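Local coordinates for uncharacterized protein (Parabacteroides distasonis, PDB 4Q34) that is a putative esterase of the alpha/beta hydrolase family, so it probably cleaves ester bonds, although its substrate is not established, at residues H30-Y35 and Q88-N93. Sequence-based numbering, arbitrary orientation.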
loop_
_atom_site.group_PDB
_atom_site.type_symbol
_atom_site.label_atom_id
_atom_site.label_comp_id
_atom_site.label_asym_id
_atom_site.label_seq_id
_atom_site.Cartn_x
_atom_site.Cartn_y
_atom_site.Cartn_z
ATOM N N HIS A 30 -15.366 -8.850 -5.944
ATOM C CA HIS A 30 -14.271 -8.341 -6.736
ATOM C C HIS A 30 -12.933 -8.500 -6.029
ATOM O O HIS A 30 -12.657 -7.799 -5.052
ATOM C CB HIS A 30 -14.473 -6.861 -7.018
ATOM C CG HIS A 30 -15.639 -6.556 -7.893
ATOM N ND1 HIS A 30 -16.937 -6.751 -7.485
ATOM C CD2 HIS A 30 -15.708 -6.062 -9.155
ATOM C CE1 HIS A 30 -17.764 -6.404 -8.465
ATOM N NE2 HIS A 30 -17.040 -5.996 -9.496
ATOM N N GLY A 31 -12.094 -9.378 -6.558
ATOM C CA GLY A 31 -10.755 -9.635 -5.990
ATOM C C GLY A 31 -9.695 -9.948 -7.017
ATOM O O GLY A 31 -9.953 -10.008 -8.219
ATOM N N ASP A 32 -8.487 -10.210 -6.541
ATOM C CA ASP A 32 -7.359 -10.600 -7.392
ATOM C C ASP A 32 -6.795 -9.509 -8.364
ATOM O O ASP A 32 -6.025 -9.811 -9.263
ATOM C CB ASP A 32 -7.640 -11.931 -8.128
ATOM C CG ASP A 32 -7.505 -13.162 -7.206
ATOM O OD1 ASP A 32 -7.069 -13.028 -6.020
ATOM O OD2 ASP A 32 -7.858 -14.272 -7.687
ATOM N N HIS A 33 -7.166 -8.251 -8.138
ATOM C CA HIS A 33 -6.599 -7.099 -8.853
ATOM C C HIS A 33 -5.236 -6.814 -8.265
ATOM O O HIS A 33 -4.890 -7.269 -7.151
ATOM C CB HIS A 33 -7.492 -5.873 -8.652
ATOM C CG HIS A 33 -7.867 -5.674 -7.214
ATOM N ND1 HIS A 33 -8.923 -6.341 -6.636
ATOM C CD2 HIS A 33 -7.263 -4.984 -6.207
ATOM C CE1 HIS A 33 -8.978 -6.039 -5.349
ATOM N NE2 HIS A 33 -7.986 -5.215 -5.068
ATOM N N ALA A 34 -4.455 -6.017 -8.975
ATOM C CA ALA A 34 -3.267 -5.388 -8.397
ATOM C C ALA A 34 -3.667 -3.994 -7.948
ATOM O O ALA A 34 -4.662 -3.425 -8.471
ATOM C CB ALA A 34 -2.153 -5.290 -9.440
ATOM N N TYR A 35 -2.860 -3.417 -7.048
ATOM C CA TYR A 35 -2.978 -2.031 -6.665
ATOM C C TYR A 35 -1.786 -1.278 -7.246
ATOM O O TYR A 35 -0.677 -1.781 -7.218
ATOM C CB TYR A 35 -3.011 -1.845 -5.158
ATOM C CG TYR A 35 -2.753 -0.416 -4.700
ATOM C CD1 TYR A 35 -1.478 0.004 -4.430
ATOM C CD2 TYR A 35 -3.787 0.486 -4.519
ATOM C CE1 TYR A 35 -1.215 1.298 -3.983
ATOM C CE2 TYR A 35 -3.549 1.791 -4.080
ATOM C CZ TYR A 35 -2.249 2.189 -3.800
ATOM O OH TYR A 35 -1.970 3.467 -3.374
ATOM N N GLN A 88 1.101 -6.541 -6.311
ATOM C CA GLN A 88 0.534 -7.545 -7.153
ATOM C C GLN A 88 -0.659 -8.153 -6.443
ATOM O O GLN A 88 -0.818 -7.972 -5.246
ATOM C CB GLN A 88 1.585 -8.605 -7.524
ATOM C CG GLN A 88 1.766 -9.688 -6.472
ATOM C CD GLN A 88 2.934 -10.619 -6.667
ATOM O OE1 GLN A 88 3.687 -10.563 -7.654
ATOM N NE2 GLN A 88 3.096 -11.526 -5.683
ATOM N N PRO A 89 -1.540 -8.834 -7.201
ATOM C CA PRO A 89 -2.689 -9.562 -6.609
ATOM C C PRO A 89 -2.305 -10.316 -5.344
ATOM O O PRO A 89 -1.271 -10.985 -5.294
ATOM C CB PRO A 89 -3.083 -10.523 -7.722
ATOM C CG PRO A 89 -2.732 -9.785 -8.959
ATOM C CD PRO A 89 -1.362 -9.233 -8.597
ATOM N N ARG A 90 -3.187 -10.216 -4.353
ATOM C CA ARG A 90 -3.090 -10.926 -3.065
ATOM C C ARG A 90 -1.983 -10.432 -2.141
ATOM O O ARG A 90 -1.644 -11.111 -1.202
ATOM C CB ARG A 90 -2.942 -12.435 -3.288
ATOM C CG ARG A 90 -4.006 -12.981 -4.211
ATOM C CD ARG A 90 -3.744 -14.426 -4.641
ATOM N NE ARG A 90 -4.842 -14.885 -5.489
ATOM C CZ ARG A 90 -4.863 -16.035 -6.172
ATOM N NH1 ARG A 90 -3.827 -16.879 -6.118
ATOM N NH2 ARG A 90 -5.946 -16.357 -6.890
ATOM N N ARG A 91 -1.422 -9.261 -2.427
ATOM C CA ARG A 91 -0.300 -8.723 -1.676
ATOM C C ARG A 91 -0.568 -7.284 -1.210
ATOM O O ARG A 91 -0.942 -6.385 -2.011
ATOM C CB ARG A 91 0.954 -8.764 -2.525
ATOM C CG ARG A 91 2.239 -8.575 -1.750
ATOM C CD ARG A 91 2.603 -9.764 -0.854
ATOM N NE ARG A 91 2.844 -11.016 -1.570
ATOM C CZ ARG A 91 3.917 -11.318 -2.310
ATOM N NH1 ARG A 91 4.907 -10.436 -2.546
ATOM N NH2 ARG A 91 3.985 -12.517 -2.878
ATOM N N GLY A 92 -0.333 -7.020 0.061
ATOM C CA GLY A 92 -0.390 -5.637 0.590
ATOM C C GLY A 92 -1.744 -4.978 0.361
ATOM O O GLY A 92 -2.743 -5.555 0.708
ATOM N N ASN A 93 -1.745 -3.784 -0.262
ATOM C CA ASN A 93 -2.987 -3.066 -0.563
ATOM C C ASN A 93 -3.913 -3.826 -1.524
ATOM O O ASN A 93 -5.109 -3.519 -1.625
ATOM C CB ASN A 93 -2.649 -1.722 -1.176
ATOM C CG ASN A 93 -2.038 -0.740 -0.175
ATOM O OD1 ASN A 93 -2.106 -0.916 1.030
ATOM N ND2 ASN A 93 -1.471 0.344 -0.705
HETATM O O HOH W 1 -7.367 -5.103 -2.095
HETATM O O HOH W 2 -5.908 -8.998 -5.216
#
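Asp32 and Arg90 both carry CG anti to the carbonyl carbon (chi1 -76° and -51°), and with the Arg90 chain running extended from CG to NE, a carboxylate and a guanidinium meet in a two-pronged, side-on salt bridge. Arg90 NE reaches Asp32 OD1 at 2.9 Å, nearly straight, and Arg90 NH2 takes Asp32 OD2, also at 2.9 Å. The planes are not shared: they stand 55° apart, and both nitrogens come in from above the carboxylate plane. Asp32 OD2 is also bound by Thr98, while Arg90 NH1 turns to Glu99 and to the carbonyl of Thr150, so both charged groups have further partners beyond the pair.

Next to it, Pro89 lies against the backbone of strand 28-41, which is interrupted here. Pro89 CA makes a CH...O contact with His33 O at 3.2 Å, and its CD packs on Ala34 CB. A water bridges the same His33 O (2.8 Å) to Arg90 N. At the other end Asn93 CB is 4.0 Å from the centroid of the Tyr35 ring in a CH-pi contact, and Asn93 ND2 lies above the rim, the amide almost perpendicular to the ring. A second water joins His33 NE2 to Asn93 O. The second subunit binds His33 ND1 through its Arg142 and Tyr35 OH through its Glu63, and the backbone N of its Asn93 donates to Asn93 OD1.

Residues 88-91 form a type II turn just beyond strand 83-87, which runs antiparallel to 28-41 in the alpha/beta hydrolase sheet; strand 10-16 flanks 33-35, and helix 153-167 packs on Pro89 and Arg90.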